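Local coordinates for protein nitrilotriacetate monooxygenase component B (Bacillus cereus ATCC 14579, PDB 3BPK) that probably binds FMN and acts as the flavin reductase component of a monooxygenase system, at residues 132-144 against 157-171. Sequence-based numbering, arbitrary orientation. Where two conformers were deposited one is given.
Sequences ANIRMECVLERAI and LLIGRVVRFHVAEHL
Glu137 and His166 meet across two antiparallel strands: His166 NE2 donates to Glu137 OE2 at 2.7 Å, nearly straight at 168°. The carboxylate oxygen lies in the plane of the imidazole and is approached on its anti side, the donor tilted out of the carboxylate plane. With CG beside the backbone N (chi1 -62°) and an extended chain beyond, Glu137 reaches past Arg164 CB to the ring. Four N-H donors grip the two oxygens of this buried acid, since the backbone N of Glu122 also binds OE2, while those of Val123 and Ile124 bind OE1. Over one face of His166 lies the Arg135 guanidinium, stacked with centres 3.9 Å apart and planes at 6°. Farther along, toward the hairpin turn, Arg161 NE gives Glu141 OE2 a salt bridge of 2.7 Å in the conformers given, the oxygen in the guanidinium plane but NE tilted from that of the carboxylate.

Backbone bonds run along the whole hairpin, interrupted by two classic bulges. Val163 and Arg164 both face Glu137, whose O takes Val163 N (2.8 Å) and whose N gives to Arg164 O. In the second, Ile159 O receives Glu141 N at 2.8 Å and, weakly, Arg142 N at 3.4 Å. On the opposite face from His166, Met136, present as selenomethionine, packs CG on Phe165 CD1 at 3.7 Å; its SE makes a Met-aromatic contact, 5.1 Å from the Phe165 ring centroid and oblique to it.

The hairpin belongs to the antiparallel sheet of the flavin reductase-like domain: strand 83-88 flanks 134-146, strand 59-65 flanks 155-168, helix 73-81 packs against Leu140, Ala143 and Leu158, and residues 165-168 pair with a strand of the second subunit, continuing the sheet across the dimer.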
loop_
_atom_site.group_PDB
_atom_site.type_symbol
_atom_site.label_atom_id
_atom_site.label_comp_id
_atom_site.label_asym_id
_atom_site.label_seq_id
_atom_site.Cartn_x
_atom_site.Cartn_y
_atom_site.Cartn_z
ATOM N N ALA B 132 -5.189 -19.175 -6.020
ATOM C CA ALA B 132 -4.082 -18.208 -6.039
ATOM C C ALA B 132 -2.773 -18.833 -6.498
ATOM O O ALA B 132 -2.486 -20.002 -6.165
ATOM C CB ALA B 132 -3.888 -17.615 -4.643
ATOM N N ASN B 133 -1.972 -18.052 -7.235
ATOM C CA ASN B 133 -0.639 -18.464 -7.644
ATOM C C ASN B 133 0.432 -18.087 -6.593
ATOM O O ASN B 133 1.523 -18.645 -6.571
ATOM C CB ASN B 133 -0.330 -17.877 -9.031
ATOM C CG ASN B 133 -1.210 -18.497 -10.128
ATOM O OD1 ASN B 133 -0.889 -19.574 -10.630
ATOM N ND2 ASN B 133 -2.318 -17.831 -10.492
ATOM N N ILE B 134 0.128 -17.096 -5.744
ATOM C CA ILE B 134 1.030 -16.763 -4.644
ATOM C C ILE B 134 0.144 -16.486 -3.449
ATOM O O ILE B 134 -0.848 -15.728 -3.536
ATOM C CB ILE B 134 1.901 -15.495 -4.923
ATOM C CG1 ILE B 134 2.775 -15.668 -6.182
ATOM C CG2 ILE B 134 2.788 -15.149 -3.651
ATOM C CD1 ILE B 134 3.541 -14.397 -6.586
ATOM N N ARG B 135 0.455 -17.146 -2.347
ATOM C CA ARG B 135 -0.208 -16.813 -1.091
ATOM C C ARG B 135 0.731 -16.887 0.084
ATOM O O ARG B 135 1.774 -17.572 0.050
ATOM C CB ARG B 135 -1.444 -17.656 -0.895
ATOM C CG ARG B 135 -1.184 -19.095 -0.483
ATOM C CD ARG B 135 -2.514 -19.869 -0.326
ATOM N NE ARG B 135 -2.239 -21.117 0.370
ATOM C CZ ARG B 135 -1.688 -22.204 -0.188
ATOM N NH1 ARG B 135 -1.421 -22.266 -1.488
ATOM N NH2 ARG B 135 -1.419 -23.238 0.586
HETATM N N MSE B 136 0.364 -16.162 1.133
HETATM C CA MSE B 136 1.232 -15.991 2.288
HETATM C C MSE B 136 0.451 -16.262 3.546
HETATM O O MSE B 136 -0.551 -15.596 3.813
HETATM C CB MSE B 136 1.714 -14.533 2.327
HETATM C CG MSE B 136 2.702 -14.218 1.162
HETATM SE SE MSE B 136 2.988 -12.308 0.938
HETATM C CE MSE B 136 1.339 -11.992 -0.032
ATOM N N GLU B 137 0.914 -17.238 4.321
ATOM C CA GLU B 137 0.300 -17.500 5.624
ATOM C C GLU B 137 0.831 -16.436 6.542
ATOM O O GLU B 137 2.069 -16.226 6.615
ATOM C CB GLU B 137 0.710 -18.868 6.165
ATOM C CG GLU B 137 0.274 -20.027 5.279
ATOM C CD GLU B 137 0.710 -21.389 5.820
ATOM O OE1 GLU B 137 0.874 -21.523 7.055
ATOM O OE2 GLU B 137 0.831 -22.315 4.987
ATOM N N CYS B 138 -0.102 -15.751 7.221
ATOM C CA CYS B 138 0.309 -14.688 8.151
ATOM C C CYS B 138 -0.137 -14.910 9.587
ATOM O O CYS B 138 -1.237 -15.453 9.843
ATOM C CB CYS B 138 -0.262 -13.356 7.707
ATOM S SG CYS B 138 0.408 -12.797 6.111
ATOM N N VAL B 139 0.712 -14.453 10.509
ATOM C CA VAL B 139 0.250 -14.263 11.888
ATOM C C VAL B 139 0.077 -12.754 12.119
ATOM O O VAL B 139 0.755 -11.903 11.499
ATOM C CB VAL B 139 1.195 -14.885 12.951
ATOM C CG1 VAL B 139 1.299 -16.406 12.758
ATOM C CG2 VAL B 139 2.583 -14.228 12.881
ATOM N N LEU B 140 -0.842 -12.421 13.009
ATOM C CA LEU B 140 -1.133 -11.022 13.241
ATOM C C LEU B 140 -0.100 -10.466 14.215
ATOM O O LEU B 140 -0.031 -10.913 15.392
ATOM C CB LEU B 140 -2.534 -10.890 13.831
ATOM C CG LEU B 140 -2.946 -9.431 14.078
ATOM C CD1 LEU B 140 -3.098 -8.677 12.758
ATOM C CD2 LEU B 140 -4.231 -9.330 14.934
ATOM N N GLU B 141 0.704 -9.521 13.738
ATOM C CA GLU B 141 1.691 -8.874 14.598
ATOM C C GLU B 141 1.037 -7.812 15.451
ATOM O O GLU B 141 1.285 -7.722 16.654
ATOM C CB GLU B 141 2.801 -8.275 13.757
ATOM C CG GLU B 141 3.765 -9.305 13.294
ATOM C CD GLU B 141 4.531 -9.940 14.452
ATOM O OE1 GLU B 141 4.794 -9.241 15.466
ATOM O OE2 GLU B 141 4.844 -11.146 14.368
ATOM N N ARG B 142 0.194 -7.003 14.821
ATOM C CA ARG B 142 -0.623 -6.029 15.569
ATOM C C ARG B 142 -1.783 -5.562 14.707
ATOM O O ARG B 142 -1.723 -5.633 13.484
ATOM C CB ARG B 142 0.211 -4.861 16.134
ATOM C CG ARG B 142 0.734 -3.925 15.098
ATOM C CD ARG B 142 1.446 -2.727 15.771
ATOM N NE ARG B 142 2.740 -3.062 16.396
ATOM C CZ ARG B 142 3.370 -2.244 17.242
ATOM N NH1 ARG B 142 2.783 -1.103 17.609
ATOM N NH2 ARG B 142 4.550 -2.589 17.766
ATOM N N ALA B 143 -2.858 -5.130 15.366
ATOM C CA ALA B 143 -3.972 -4.490 14.680
ATOM C C ALA B 143 -4.007 -3.077 15.266
ATOM O O ALA B 143 -4.000 -2.920 16.481
ATOM C CB ALA B 143 -5.281 -5.240 14.925
ATOM N N ILE B 144 -3.995 -2.068 14.398
ATOM C CA ILE B 144 -3.888 -0.679 14.829
ATOM C C ILE B 144 -5.191 0.072 14.465
ATOM O O ILE B 144 -5.440 0.341 13.297
ATOM C CB ILE B 144 -2.663 0.050 14.162
ATOM C CG1 ILE B 144 -1.381 -0.818 14.254
ATOM C CG2 ILE B 144 -2.475 1.425 14.848
ATOM C CD1 ILE B 144 -0.277 -0.378 13.287
ATOM N N LEU B 157 -5.672 -1.148 10.917
ATOM C CA LEU B 157 -4.540 -1.463 10.046
ATOM C C LEU B 157 -3.917 -2.743 10.589
ATOM O O LEU B 157 -3.377 -2.750 11.708
ATOM C CB LEU B 157 -3.549 -0.303 10.060
ATOM C CG LEU B 157 -2.368 -0.426 9.113
ATOM C CD1 LEU B 157 -2.783 -0.556 7.684
ATOM C CD2 LEU B 157 -1.466 0.816 9.277
ATOM N N LEU B 158 -4.021 -3.825 9.811
ATOM C CA LEU B 158 -3.527 -5.142 10.253
ATOM C C LEU B 158 -2.104 -5.274 9.776
ATOM O O LEU B 158 -1.845 -5.150 8.578
ATOM C CB LEU B 158 -4.362 -6.267 9.648
ATOM C CG LEU B 158 -5.881 -6.152 9.964
ATOM C CD1 LEU B 158 -6.590 -7.370 9.318
ATOM C CD2 LEU B 158 -6.213 -6.028 11.484
ATOM N N ILE B 159 -1.193 -5.544 10.712
ATOM C CA ILE B 159 0.200 -5.822 10.359
ATOM C C ILE B 159 0.403 -7.332 10.466
ATOM O O ILE B 159 0.235 -7.908 11.552
ATOM C CB ILE B 159 1.197 -5.099 11.317
ATOM C CG1 ILE B 159 0.916 -3.575 11.371
ATOM C CG2 ILE B 159 2.633 -5.371 10.885
ATOM C CD1 ILE B 159 0.913 -2.880 9.992
ATOM N N GLY B 160 0.707 -7.982 9.340
ATOM C CA GLY B 160 0.823 -9.443 9.328
ATOM C C GLY B 160 2.275 -9.809 9.113
ATOM O O GLY B 160 2.993 -9.147 8.340
ATOM N N ARG B 161 2.720 -10.842 9.823
ATOM C CA ARG B 161 4.052 -11.391 9.608
ATOM C C ARG B 161 3.900 -12.658 8.804
ATOM O O ARG B 161 3.168 -13.547 9.207
ATOM C CB ARG B 161 4.747 -11.690 10.953
ATOM C CG ARG B 161 6.092 -12.401 10.794
ATOM C CD ARG B 161 6.925 -12.368 12.084
ATOM N NE ARG B 161 6.283 -13.097 13.178
ATOM C CZ ARG B 161 6.426 -14.398 13.424
ATOM N NH1 ARG B 161 7.199 -15.158 12.644
ATOM N NH2 ARG B 161 5.800 -14.942 14.471
ATOM N N VAL B 162 4.587 -12.707 7.657
ATOM C CA VAL B 162 4.514 -13.897 6.787
ATOM C C VAL B 162 5.313 -15.030 7.434
ATOM O O VAL B 162 6.516 -14.871 7.746
ATOM C CB VAL B 162 5.080 -13.611 5.371
ATOM C CG1 VAL B 162 4.985 -14.871 4.475
ATOM C CG2 VAL B 162 4.374 -12.415 4.737
ATOM N N VAL B 163 4.634 -16.158 7.654
ATOM C CA VAL B 163 5.292 -17.349 8.238
ATOM C C VAL B 163 5.469 -18.491 7.209
ATOM O O VAL B 163 6.207 -19.447 7.470
ATOM C CB VAL B 163 4.585 -17.832 9.510
ATOM C CG1 VAL B 163 4.706 -16.764 10.588
ATOM C CG2 VAL B 163 3.098 -18.177 9.222
ATOM N N ARG B 164 4.797 -18.360 6.060
ATOM C CA ARG B 164 5.032 -19.282 4.935
ATOM C C ARG B 164 4.650 -18.613 3.635
ATOM O O ARG B 164 3.609 -17.950 3.565
ATOM C CB ARG B 164 4.212 -20.570 5.085
ATOM C CG ARG B 164 4.696 -21.708 4.172
ATOM C CD ARG B 164 6.081 -22.177 4.664
ATOM N NE ARG B 164 6.014 -23.264 5.647
ATOM C CZ ARG B 164 6.545 -23.242 6.866
ATOM N NH1 ARG B 164 7.148 -22.140 7.331
ATOM N NH2 ARG B 164 6.452 -24.335 7.639
ATOM N N PHE B 165 5.510 -18.771 2.628
ATOM C CA PHE B 165 5.195 -18.347 1.272
ATOM C C PHE B 165 4.847 -19.604 0.483
ATOM O O PHE B 165 5.519 -20.644 0.655
ATOM C CB PHE B 165 6.402 -17.758 0.576
ATOM C CG PHE B 165 6.796 -16.385 1.044
ATOM C CD1 PHE B 165 6.156 -15.256 0.540
ATOM C CD2 PHE B 165 7.879 -16.218 1.914
ATOM C CE1 PHE B 165 6.588 -13.965 0.908
ATOM C CE2 PHE B 165 8.288 -14.949 2.296
ATOM C CZ PHE B 165 7.633 -13.819 1.784
ATOM N N HIS B 166 3.837 -19.509 -0.391
ATOM C CA HIS B 166 3.485 -20.568 -1.349
ATOM C C HIS B 166 3.498 -19.908 -2.715
ATOM O O HIS B 166 2.774 -18.940 -2.935
ATOM C CB HIS B 166 2.088 -21.091 -1.087
ATOM C CG HIS B 166 1.927 -21.720 0.266
ATOM N ND1 HIS B 166 2.275 -23.031 0.513
ATOM C CD2 HIS B 166 1.519 -21.203 1.451
ATOM C CE1 HIS B 166 2.048 -23.305 1.794
ATOM N NE2 HIS B 166 1.598 -22.208 2.387
ATOM N N VAL B 167 4.342 -20.398 -3.627
ATOM C CA VAL B 167 4.559 -19.730 -4.916
ATOM C C VAL B 167 4.488 -20.720 -6.062
ATOM O O VAL B 167 5.162 -21.749 -6.002
ATOM C CB VAL B 167 5.939 -19.022 -4.964
ATOM C CG1 VAL B 167 6.149 -18.328 -6.318
ATOM C CG2 VAL B 167 6.128 -18.021 -3.757
ATOM N N ALA B 168 3.699 -20.432 -7.093
ATOM C CA ALA B 168 3.631 -21.336 -8.255
ATOM C C ALA B 168 5.023 -21.503 -8.877
ATOM O O ALA B 168 5.726 -20.524 -9.139
ATOM C CB ALA B 168 2.613 -20.825 -9.289
ATOM N N GLU B 169 5.425 -22.769 -9.111
ATOM C CA GLU B 169 6.786 -23.015 -9.562
ATOM C C GLU B 169 7.038 -22.304 -10.892
ATOM O O GLU B 169 8.151 -21.789 -11.111
ATOM C CB GLU B 169 7.084 -24.522 -9.678
ATOM C CG GLU B 169 8.569 -24.842 -9.980
ATOM C CD GLU B 169 8.937 -24.849 -11.482
ATOM O OE1 GLU B 169 8.040 -24.769 -12.355
ATOM O OE2 GLU B 169 10.151 -24.941 -11.781
ATOM N N HIS B 170 6.026 -22.241 -11.761
ATOM C CA HIS B 170 6.230 -21.587 -13.063
ATOM C C HIS B 170 6.515 -20.088 -12.998
ATOM O O HIS B 170 6.985 -19.518 -13.995
ATOM C CB HIS B 170 5.085 -21.859 -14.055
ATOM C CG HIS B 170 3.819 -21.127 -13.725
ATOM N ND1 HIS B 170 2.888 -21.619 -12.831
ATOM C CD2 HIS B 170 3.334 -19.938 -14.156
ATOM C CE1 HIS B 170 1.884 -20.763 -12.728
ATOM N NE2 HIS B 170 2.129 -19.737 -13.523
ATOM N N LEU B 171 6.215 -19.466 -11.849
ATOM C CA LEU B 171 6.460 -18.028 -11.642
ATOM C C LEU B 171 7.808 -17.724 -11.012
ATOM O O LEU B 171 8.249 -16.581 -10.978
ATOM C CB LEU B 171 5.363 -17.425 -10.711
ATOM C CG LEU B 171 3.959 -17.457 -11.300
ATOM C CD1 LEU B 171 2.958 -16.877 -10.300
ATOM C CD2 LEU B 171 3.920 -16.700 -12.626
#